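Local coordinates for protein insect group II chitinase (Ostrinia furnacalis, PDB 5Y2A) that probably hydrolyses the beta-1,4 linkages of chitin as one catalytic domain of an insect group II chitinase, a family 18 glycoside hydrolase, at residues Ile287-Val291 with Lys292-Trp296; Gly144-Asp147 with Leu148-Leu152; Met324-His327 with Lys328-Val332; Gly20-Thr23 with Pro24-Asn28. All blocks are in the same frame, centred on the assembly; numbering follows the deposited sequence.

Contact 1 of 4, residues Ile287-Val291 with Lys292-Trp296; sequences ICERV and KVKGW
One face of the Trp296 indole carries the aliphatic part of Arg290, whose CB stands 3.5 Å from the centroid of the five-membered ring and 6° off its normal, a CH-pi contact. The indole edge meets the carbonyl carbon of Lys294, in plane. With CG anti to the carbonyl carbon (chi1 -74°), the arginine chain runs extended alongside the indole, and its CD lies 3.7 Å from Trp296 CZ2 over the six-membered half. The guanidinium plane is turned 72° from the ring, and its NH1 bonds back to the carbonyl of Glu286. His312 of strand 309-312 also stacks on Trp296, which touches Gln315 and Val317 of strand 315-318. Here helix 284-292 ends and the chain turns through Gly295, with positive phi, toward strand 297-299. Arg290 O receives Trp296 N at 3.0 Å in a nearly straight bond, although the donor stands above the carbonyl plane. Glu289 O takes both Val293 N (2.8 Å) and Lys294 N (3.3 Å). A water donates to Val291 O (2.7 Å) and Trp296 O (2.6 Å), bridging the turn. Without the Trp296 indole, as with an alanine here, the Arg290 methylenes would probably lose their cover and His312 its stacking partner.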
loop_
_atom_site.group_PDB
_atom_site.type_symbol
_atom_site.label_atom_id
_atom_site.label_comp_id
_atom_site.label_asym_id
_atom_site.label_seq_id
_atom_site.Cartn_x
_atom_site.Cartn_y
_atom_site.Cartn_z
ATOM N N ILE A 287 -16.194 0.150 -11.058
ATOM C CA ILE A 287 -16.480 1.237 -11.988
ATOM C C ILE A 287 -17.914 1.137 -12.495
ATOM O O ILE A 287 -18.604 2.152 -12.656
ATOM C CB ILE A 287 -15.457 1.219 -13.135
ATOM C CG1 ILE A 287 -14.054 1.509 -12.597
ATOM C CG2 ILE A 287 -15.837 2.211 -14.227
ATOM C CD1 ILE A 287 -12.970 1.198 -13.592
ATOM N N CYS A 288 -18.384 -0.084 -12.758
ATOM C CA CYS A 288 -19.766 -0.281 -13.186
ATOM C C CYS A 288 -20.739 0.240 -12.139
ATOM O O CYS A 288 -21.705 0.940 -12.463
ATOM C CB CYS A 288 -20.026 -1.764 -13.455
ATOM S SG CYS A 288 -19.427 -2.331 -15.050
ATOM N N GLU A 289 -20.509 -0.107 -10.872
ATOM C CA GLU A 289 -21.382 0.388 -9.813
ATOM C C GLU A 289 -21.417 1.910 -9.802
ATOM O O GLU A 289 -22.479 2.515 -9.620
ATOM C CB GLU A 289 -20.925 -0.140 -8.453
ATOM C CG GLU A 289 -21.802 0.356 -7.309
ATOM C CD GLU A 289 -21.357 -0.157 -5.960
ATOM O OE1 GLU A 289 -20.478 -1.044 -5.920
ATOM O OE2 GLU A 289 -21.888 0.326 -4.937
ATOM N N ARG A 290 -20.262 2.549 -9.991
ATOM C CA ARG A 290 -20.219 4.007 -9.982
ATOM C C ARG A 290 -21.017 4.596 -11.141
ATOM O O ARG A 290 -21.762 5.567 -10.962
ATOM C CB ARG A 290 -18.768 4.476 -10.010
ATOM C CG ARG A 290 -18.099 4.270 -8.664
ATOM C CD ARG A 290 -16.590 4.193 -8.727
ATOM N NE ARG A 290 -16.057 4.289 -7.367
ATOM C CZ ARG A 290 -16.183 3.336 -6.445
ATOM N NH1 ARG A 290 -16.802 2.187 -6.731
ATOM N NH2 ARG A 290 -15.682 3.532 -5.231
ATOM N N VAL A 291 -20.883 4.022 -12.334
ATOM C CA VAL A 291 -21.645 4.518 -13.477
ATOM C C VAL A 291 -23.126 4.197 -13.321
ATOM O O VAL A 291 -23.986 5.064 -13.513
ATOM C CB VAL A 291 -21.084 3.946 -14.790
ATOM C CG1 VAL A 291 -22.004 4.296 -15.962
ATOM C CG2 VAL A 291 -19.690 4.483 -15.045
ATOM N N LYS A 292 -23.444 2.952 -12.954
ATOM C CA LYS A 292 -24.833 2.495 -12.961
ATOM C C LYS A 292 -25.628 3.060 -11.790
ATOM O O LYS A 292 -26.793 3.436 -11.952
ATOM C CB LYS A 292 -24.893 0.967 -12.930
ATOM C CG LYS A 292 -24.244 0.253 -14.108
ATOM C CD LYS A 292 -25.042 0.377 -15.390
ATOM C CE LYS A 292 -24.530 -0.619 -16.418
ATOM N NZ LYS A 292 -25.057 -0.353 -17.782
ATOM N N VAL A 293 -25.026 3.099 -10.603
ATOM C CA VAL A 293 -25.742 3.425 -9.385
ATOM C C VAL A 293 -25.385 4.805 -8.843
ATOM O O VAL A 293 -26.256 5.476 -8.280
ATOM C CB VAL A 293 -25.496 2.337 -8.315
ATOM C CG1 VAL A 293 -26.234 2.655 -7.031
ATOM C CG2 VAL A 293 -25.923 0.976 -8.844
ATOM N N LYS A 294 -24.140 5.251 -8.995
ATOM C CA LYS A 294 -23.696 6.509 -8.411
ATOM C C LYS A 294 -23.672 7.656 -9.408
ATOM O O LYS A 294 -23.245 8.755 -9.048
ATOM C CB LYS A 294 -22.308 6.349 -7.780
ATOM C CG LYS A 294 -22.182 5.191 -6.794
ATOM C CD LYS A 294 -23.011 5.445 -5.544
ATOM C CE LYS A 294 -23.099 4.209 -4.667
ATOM N NZ LYS A 294 -23.428 4.555 -3.253
ATOM N N GLY A 295 -24.102 7.428 -10.648
ATOM C CA GLY A 295 -24.229 8.516 -11.595
ATOM C C GLY A 295 -22.938 9.075 -12.145
ATOM O O GLY A 295 -22.927 10.216 -12.614
ATOM N N TRP A 296 -21.842 8.320 -12.097
ATOM C CA TRP A 296 -20.605 8.807 -12.689
ATOM C C TRP A 296 -20.757 8.943 -14.198
ATOM O O TRP A 296 -21.424 8.139 -14.854
ATOM C CB TRP A 296 -19.435 7.869 -12.372
ATOM C CG TRP A 296 -18.985 7.908 -10.949
ATOM C CD1 TRP A 296 -19.773 8.015 -9.841
ATOM C CD2 TRP A 296 -17.634 7.818 -10.474
ATOM N NE1 TRP A 296 -18.996 8.008 -8.705
ATOM C CE2 TRP A 296 -17.681 7.879 -9.065
ATOM C CE3 TRP A 296 -16.392 7.685 -11.104
ATOM C CZ2 TRP A 296 -16.533 7.822 -8.271
ATOM C CZ3 TRP A 296 -15.247 7.627 -10.313
ATOM C CH2 TRP A 296 -15.331 7.694 -8.909
HETATM O O HOH W 1 -23.925 7.374 -14.841
HETATM O O HOH W 2 -26.307 6.228 -11.800
#

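Contact 2 of 4, residues Gly144-Asp147 with Leu148-Leu152; sequences GFAD and LVKEL
Phe145 and Val149, one helical turn apart, meet through a single methyl: Val149 CG2 lies over one face of the phenyl ring, displaced toward its rim, 4.2 Å from the centroid and 16° off the normal. Phe145 CZ lies 4.1 Å from Val149 CG2. Phe145 holds CG anti to its backbone N (chi1 -175°), which carries the ring along the helix to the valine, and the two side chains cross at a slant. On another side of the helix, CE of Lys150 approaches Asp147 OD1 to 3.6 Å, while Lys150 NZ stays 4.5 Å from that oxygen, too far for a salt bridge. Asp147 OD2 instead bonds to Gln143. Backbone i to i+4 bonds hold this spacing, among them Val149 N to Phe145 O at 3.0 Å and Lys150 N to Ala146 O at 2.9 Å. Helix 141-159 joins strand 119-123 to strand 162-167, a beta-alpha-beta unit of the family 18 TIM barrel. Phe145 and Val149 both rest on Leu122 of strand 119-123, so their contact faces the barrel wall. Glu151 packs its CG against Asp147 O at 3.2 Å and sends its carboxylate into a salt bridge with Arg101 of helix 98-115, while Lys150 and Val149 touch helix 180-186.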
loop_
_atom_site.group_PDB
_atom_site.type_symbol
_atom_site.label_atom_id
_atom_site.label_comp_id
_atom_site.label_asym_id
_atom_site.label_seq_id
_atom_site.Cartn_x
_atom_site.Cartn_y
_atom_site.Cartn_z
ATOM N N GLY A 144 21.985 -11.952 -17.417
ATOM C CA GLY A 144 21.670 -12.942 -16.399
ATOM C C GLY A 144 20.247 -13.461 -16.505
ATOM O O GLY A 144 20.000 -14.657 -16.339
ATOM N N PHE A 145 19.288 -12.565 -16.753
ATOM C CA PHE A 145 17.907 -13.008 -16.931
ATOM C C PHE A 145 17.768 -13.900 -18.159
ATOM O O PHE A 145 17.102 -14.942 -18.108
ATOM C CB PHE A 145 16.970 -11.803 -17.030
ATOM C CG PHE A 145 15.509 -12.170 -17.098
ATOM C CD1 PHE A 145 14.882 -12.780 -16.020
ATOM C CD2 PHE A 145 14.763 -11.889 -18.231
ATOM C CE1 PHE A 145 13.535 -13.112 -16.079
ATOM C CE2 PHE A 145 13.418 -12.217 -18.294
ATOM C CZ PHE A 145 12.806 -12.827 -17.214
ATOM N N ALA A 146 18.388 -13.505 -19.274
ATOM C CA ALA A 146 18.342 -14.324 -20.481
ATOM C C ALA A 146 18.928 -15.708 -20.230
ATOM O O ALA A 146 18.406 -16.711 -20.729
ATOM C CB ALA A 146 19.087 -13.625 -21.617
ATOM N N ASP A 147 20.021 -15.779 -19.466
ATOM C CA ASP A 147 20.621 -17.072 -19.154
ATOM C C ASP A 147 19.698 -17.919 -18.284
ATOM O O ASP A 147 19.571 -19.129 -18.504
ATOM C CB ASP A 147 21.972 -16.861 -18.469
ATOM C CG ASP A 147 23.042 -16.373 -19.432
ATOM O OD1 ASP A 147 22.897 -16.604 -20.649
ATOM O OD2 ASP A 147 24.015 -15.738 -18.975
ATOM N N LEU A 148 19.045 -17.305 -17.290
ATOM C CA LEU A 148 18.066 -18.043 -16.497
ATOM C C LEU A 148 16.977 -18.628 -17.388
ATOM O O LEU A 148 16.587 -19.791 -17.229
ATOM C CB LEU A 148 17.445 -17.131 -15.432
ATOM C CG LEU A 148 16.392 -17.799 -14.542
ATOM C CD1 LEU A 148 17.034 -18.835 -13.619
ATOM C CD2 LEU A 148 15.603 -16.775 -13.735
ATOM N N VAL A 149 16.475 -17.828 -18.331
ATOM C CA VAL A 149 15.420 -18.299 -19.225
ATOM C C VAL A 149 15.923 -19.453 -20.090
ATOM O O VAL A 149 15.242 -20.473 -20.248
ATOM C CB VAL A 149 14.887 -17.137 -20.080
ATOM C CG1 VAL A 149 14.021 -17.666 -21.204
ATOM C CG2 VAL A 149 14.104 -16.156 -19.208
ATOM N N LYS A 150 17.121 -19.311 -20.668
ATOM C CA LYS A 150 17.668 -20.404 -21.475
ATOM C C LYS A 150 17.807 -21.684 -20.658
ATOM O O LYS A 150 17.469 -22.775 -21.135
ATOM C CB LYS A 150 19.024 -20.020 -22.070
ATOM C CG LYS A 150 18.977 -19.013 -23.198
ATOM C CD LYS A 150 20.355 -18.852 -23.818
ATOM C CE LYS A 150 20.956 -17.497 -23.499
ATOM N NZ LYS A 150 20.525 -16.460 -24.474
ATOM N N GLU A 151 18.283 -21.569 -19.417
ATOM C CA GLU A 151 18.511 -22.762 -18.609
ATOM C C GLU A 151 17.201 -23.374 -18.137
ATOM O O GLU A 151 17.068 -24.603 -18.098
ATOM C CB GLU A 151 19.421 -22.424 -17.432
ATOM C CG GLU A 151 20.814 -22.033 -17.892
ATOM C CD GLU A 151 21.534 -21.141 -16.910
ATOM O OE1 GLU A 151 21.044 -20.982 -15.770
ATOM O OE2 GLU A 151 22.581 -20.574 -17.290
ATOM N N LEU A 152 16.221 -22.538 -17.779
ATOM C CA LEU A 152 14.885 -23.055 -17.502
ATOM C C LEU A 152 14.296 -23.731 -18.735
ATOM O O LEU A 152 13.653 -24.781 -18.628
ATOM C CB LEU A 152 13.967 -21.930 -17.022
ATOM C CG LEU A 152 14.147 -21.445 -15.582
ATOM C CD1 LEU A 152 13.531 -20.054 -15.394
ATOM C CD2 LEU A 152 13.528 -22.439 -14.617
#

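Contact 3 of 4, residues Met324-His327 with Lys328-Val332; sequences MARH and KAEYV
Helix 322-334, which precedes strand 339-343 of the TIM barrel, brings Met324 and Lys328 together one turn apart. The lysine chain is extended beyond CG and crosses the methionine at a slant: Lys328 CE comes to 3.7 Å from Met324 CG and 3.9 Å from Met324 SD. Bends at chi2 and chi3 of Met324 (54° and 87°) fold the thioether back against the lysine methylenes. This run ends in a buried ammonium, satisfied by a salt bridge to Asp320 and a hydrogen bond to Ala209 O. A methionine in place of Lys328 would probably leave the Asp320 carboxylate without its charged mate and Ala209 O without its donor. On another side of the helix, Arg326 and Glu330 run side by side, planes 14° apart, yet Arg326 NE is 4.4 Å from Glu330 OE1, which lies well out of the guanidinium plane, so only their charges attract. One water links Glu330 OE1 (2.9 Å) to His327 ND1 (2.9 Å), meeting the imidazole at its edge and in plane. His327 NE2 bonds to Tyr212 OH, and Tyr331 OH to Asn225 OD1; Tyr212 and Asn225 line the glycan pocket. Arg326, Ala329 and Glu330 pack on helix 361-371, while Lys328 and Tyr331 face helix 224-233.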
loop_
_atom_site.group_PDB
_atom_site.type_symbol
_atom_site.label_atom_id
_atom_site.label_comp_id
_atom_site.label_asym_id
_atom_site.label_seq_id
_atom_site.Cartn_x
_atom_site.Cartn_y
_atom_site.Cartn_z
ATOM N N MET A 324 -13.323 -1.495 -25.867
ATOM C CA MET A 324 -11.873 -1.467 -26.020
ATOM C C MET A 324 -11.262 -2.847 -25.820
ATOM O O MET A 324 -10.278 -3.184 -26.493
ATOM C CB MET A 324 -11.235 -0.454 -25.068
ATOM C CG MET A 324 -9.725 -0.305 -25.289
ATOM S SD MET A 324 -9.287 0.073 -27.008
ATOM C CE MET A 324 -9.419 1.867 -27.014
ATOM N N ALA A 325 -11.827 -3.659 -24.919
ATOM C CA ALA A 325 -11.390 -5.049 -24.808
ATOM C C ALA A 325 -11.591 -5.786 -26.126
ATOM O O ALA A 325 -10.709 -6.533 -26.569
ATOM C CB ALA A 325 -12.138 -5.754 -23.673
ATOM N N ARG A 326 -12.733 -5.567 -26.783
ATOM C CA ARG A 326 -12.956 -6.165 -28.097
ATOM C C ARG A 326 -11.923 -5.674 -29.101
ATOM O O ARG A 326 -11.311 -6.472 -29.822
ATOM C CB ARG A 326 -14.362 -5.838 -28.599
ATOM C CG ARG A 326 -14.720 -6.532 -29.916
ATOM C CD ARG A 326 -16.093 -6.096 -30.422
ATOM N NE ARG A 326 -16.085 -4.706 -30.873
ATOM C CZ ARG A 326 -17.165 -4.032 -31.262
ATOM N NH1 ARG A 326 -18.356 -4.617 -31.258
ATOM N NH2 ARG A 326 -17.054 -2.773 -31.661
ATOM N N HIS A 327 -11.706 -4.356 -29.153
ATOM C CA HIS A 327 -10.765 -3.819 -30.129
ATOM C C HIS A 327 -9.370 -4.393 -29.932
ATOM O O HIS A 327 -8.686 -4.730 -30.905
ATOM C CB HIS A 327 -10.698 -2.295 -30.046
ATOM C CG HIS A 327 -9.735 -1.700 -31.026
ATOM N ND1 HIS A 327 -10.033 -1.558 -32.363
ATOM C CD2 HIS A 327 -8.461 -1.266 -30.877
ATOM C CE1 HIS A 327 -8.996 -1.032 -32.991
ATOM N NE2 HIS A 327 -8.027 -0.850 -32.113
ATOM N N LYS A 328 -8.917 -4.492 -28.680
ATOM C CA LYS A 328 -7.566 -4.982 -28.449
ATOM C C LYS A 328 -7.432 -6.445 -28.840
ATOM O O LYS A 328 -6.385 -6.857 -29.360
ATOM C CB LYS A 328 -7.177 -4.739 -26.991
ATOM C CG LYS A 328 -6.940 -3.258 -26.720
ATOM C CD LYS A 328 -6.602 -2.971 -25.261
ATOM C CE LYS A 328 -6.230 -1.491 -25.089
ATOM N NZ LYS A 328 -5.904 -1.151 -23.670
ATOM N N ALA A 329 -8.492 -7.229 -28.641
ATOM C CA ALA A 329 -8.482 -8.609 -29.106
ATOM C C ALA A 329 -8.493 -8.671 -30.629
ATOM O O ALA A 329 -7.815 -9.513 -31.224
ATOM C CB ALA A 329 -9.677 -9.364 -28.521
ATOM N N GLU A 330 -9.253 -7.785 -31.278
ATOM C CA GLU A 330 -9.253 -7.756 -32.736
ATOM C C GLU A 330 -7.924 -7.258 -33.281
ATOM O O GLU A 330 -7.475 -7.722 -34.338
ATOM C CB GLU A 330 -10.420 -6.900 -33.243
ATOM C CG GLU A 330 -11.764 -7.537 -32.945
ATOM C CD GLU A 330 -12.949 -6.799 -33.543
ATOM O OE1 GLU A 330 -12.873 -5.566 -33.730
ATOM O OE2 GLU A 330 -13.968 -7.467 -33.805
ATOM N N TYR A 331 -7.274 -6.337 -32.564
ATOM C CA TYR A 331 -5.913 -5.928 -32.904
ATOM C C TYR A 331 -4.959 -7.114 -32.874
ATOM O O TYR A 331 -4.123 -7.279 -33.772
ATOM C CB TYR A 331 -5.455 -4.845 -31.931
ATOM C CG TYR A 331 -4.021 -4.389 -32.084
ATOM C CD1 TYR A 331 -3.690 -3.366 -32.962
ATOM C CD2 TYR A 331 -3.008 -4.951 -31.324
ATOM C CE1 TYR A 331 -2.385 -2.925 -33.085
ATOM C CE2 TYR A 331 -1.695 -4.520 -31.446
ATOM C CZ TYR A 331 -1.393 -3.503 -32.331
ATOM O OH TYR A 331 -0.095 -3.059 -32.461
ATOM N N VAL A 332 -5.047 -7.931 -31.820
ATOM C CA VAL A 332 -4.241 -9.146 -31.721
ATOM C C VAL A 332 -4.461 -10.041 -32.934
ATOM O O VAL A 332 -3.510 -10.579 -33.514
ATOM C CB VAL A 332 -4.570 -9.888 -30.411
ATOM C CG1 VAL A 332 -4.122 -11.350 -30.491
ATOM C CG2 VAL A 332 -3.911 -9.175 -29.225
HETATM O O HOH W 3 -12.599 -2.798 -32.863
#

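Contact 4 of 4, residues Gly20-Thr23 with Pro24-Asn28; sequences GKYT and PGDIN
Tyr22 and Asp26 run antiparallel as side chains, the aspartate CB riding over the centre of one face of the tyrosine ring. CB stands 3.7 Å from the ring centroid and 9° off its normal, a CH-pi contact, with the carboxylate plane turned 45° from the ring. Ile27 comes from another direction: its side chain lies roughly perpendicular to that of Tyr22, and Ile27 CG1 meets the ring edge near its plane, 3.8 Å from Tyr22 CE1. Phe350 adds an edge-to-face contact to the same ring.

Thr23 and Asp26 are coupled in both directions. Asp26 N bonds to Thr23 O at 2.9 Å, its donor standing above the carbonyl plane; this is the i to i+3 bond of a turn in which Pro24 and Gly25 take type I beta-turn angles, at the short 3-10 segment 24-26. Across that turn the Asp26 carboxylate reaches back to the backbone of Thr23: the anti lone pair of Asp26 OD2 receives Thr23 N at 2.8 Å in a fairly straight bond. CG of Asp26 is anti to the carbonyl carbon (chi1 -67°), which turns the carboxylate toward the start of the turn.

The turn belongs to the loop between strands 4-10 and 34-42, where Pro24 packs on helix 62-67 and Tyr9. One residue thus serves two environments: the methylene of Asp26 lies on a buried aromatic face, while its carboxylate accepts a backbone N-H and lies near a water, which would probably favour the charged form.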
loop_
_atom_site.group_PDB
_atom_site.type_symbol
_atom_site.label_atom_id
_atom_site.label_comp_id
_atom_site.label_asym_id
_atom_site.label_seq_id
_atom_site.Cartn_x
_atom_site.Cartn_y
_atom_site.Cartn_z
ATOM N N GLY A 20 -16.760 -9.214 -3.628
ATOM C CA GLY A 20 -15.544 -9.249 -4.425
ATOM C C GLY A 20 -14.715 -10.511 -4.307
ATOM O O GLY A 20 -13.760 -10.707 -5.061
ATOM N N LYS A 21 -15.064 -11.366 -3.350
ATOM C CA LYS A 21 -14.284 -12.565 -3.077
ATOM C C LYS A 21 -14.212 -13.468 -4.302
ATOM O O LYS A 21 -15.228 -13.763 -4.935
ATOM C CB LYS A 21 -14.910 -13.312 -1.899
ATOM C CG LYS A 21 -14.188 -14.575 -1.484
ATOM C CD LYS A 21 -14.984 -15.301 -0.412
ATOM C CE LYS A 21 -14.116 -16.292 0.355
ATOM N NZ LYS A 21 -13.263 -15.647 1.380
ATOM N N TYR A 22 -13.001 -13.897 -4.643
ATOM C CA TYR A 22 -12.770 -14.745 -5.806
ATOM C C TYR A 22 -11.961 -15.954 -5.369
ATOM O O TYR A 22 -10.880 -15.807 -4.787
ATOM C CB TYR A 22 -12.041 -13.973 -6.909
ATOM C CG TYR A 22 -12.074 -14.636 -8.275
ATOM C CD1 TYR A 22 -11.225 -15.694 -8.582
ATOM C CD2 TYR A 22 -12.948 -14.186 -9.261
ATOM C CE1 TYR A 22 -11.250 -16.296 -9.836
ATOM C CE2 TYR A 22 -12.978 -14.775 -10.518
ATOM C CZ TYR A 22 -12.128 -15.829 -10.797
ATOM O OH TYR A 22 -12.160 -16.409 -12.043
ATOM N N THR A 23 -12.486 -17.148 -5.648
ATOM C CA THR A 23 -11.871 -18.402 -5.238
ATOM C C THR A 23 -11.599 -19.260 -6.474
ATOM O O THR A 23 -12.063 -18.926 -7.575
ATOM C CB THR A 23 -12.779 -19.149 -4.250
ATOM O OG1 THR A 23 -13.858 -19.763 -4.963
ATOM C CG2 THR A 23 -13.353 -18.194 -3.210
ATOM N N PRO A 24 -10.848 -20.358 -6.345
ATOM C CA PRO A 24 -10.683 -21.260 -7.500
ATOM C C PRO A 24 -11.996 -21.721 -8.108
ATOM O O PRO A 24 -12.063 -21.944 -9.323
ATOM C CB PRO A 24 -9.887 -22.431 -6.909
ATOM C CG PRO A 24 -9.105 -21.810 -5.800
ATOM C CD PRO A 24 -10.005 -20.771 -5.204
ATOM N N GLY A 25 -13.048 -21.858 -7.298
ATOM C CA GLY A 25 -14.356 -22.234 -7.795
ATOM C C GLY A 25 -15.031 -21.186 -8.655
ATOM O O GLY A 25 -16.009 -21.512 -9.334
ATOM N N ASP A 26 -14.540 -19.948 -8.647
ATOM C CA ASP A 26 -15.077 -18.917 -9.524
ATOM C C ASP A 26 -14.455 -18.939 -10.915
ATOM O O ASP A 26 -14.989 -18.292 -11.824
ATOM C CB ASP A 26 -14.882 -17.527 -8.895
ATOM C CG ASP A 26 -15.717 -17.336 -7.640
ATOM O OD1 ASP A 26 -16.961 -17.312 -7.746
ATOM O OD2 ASP A 26 -15.128 -17.227 -6.545
ATOM N N ILE A 27 -13.347 -19.652 -11.110
ATOM C CA ILE A 27 -12.737 -19.712 -12.435
ATOM C C ILE A 27 -13.679 -20.432 -13.390
ATOM O O ILE A 27 -14.207 -21.506 -13.076
ATOM C CB ILE A 27 -11.370 -20.409 -12.383
ATOM C CG1 ILE A 27 -10.400 -19.652 -11.478
ATOM C CG2 ILE A 27 -10.781 -20.516 -13.789
ATOM C CD1 ILE A 27 -9.147 -20.446 -11.145
ATOM N N ASN A 28 -13.915 -19.829 -14.553
ATOM C CA ASN A 28 -14.602 -20.506 -15.643
ATOM C C ASN A 28 -13.534 -20.984 -16.617
ATOM O O ASN A 28 -13.028 -20.180 -17.419
ATOM C CB ASN A 28 -15.595 -19.564 -16.335
ATOM C CG ASN A 28 -16.394 -20.250 -17.438
ATOM O OD1 ASN A 28 -16.082 -21.362 -17.859
ATOM N ND2 ASN A 28 -17.436 -19.580 -17.905
HETATM O O HOH W 4 -16.519 -16.574 -4.552
#

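In the fold
All four contacts are local and lie within the family 18 range, but their settings differ. Contacts 2 and 3 are buried, each within one helix of the barrel, with centres 32 Å apart; contact 1 is at the surface, and contact 4 is partly buried in a loop. Both helical contacts pair apolar atoms one turn apart and send a charge to a neighbouring element, Glu151 to Arg101 and Lys328 to Asp320. Contacts 1, 2 and 4 each have a CH-pi contact on an aromatic face; turns and water-linked backbone set 1 and 4 apart. Contacts 1 and 2 lie on opposite sides of the chain's centre, and contact 3 reaches Tyr212 and Asn225 of the glycan pocket.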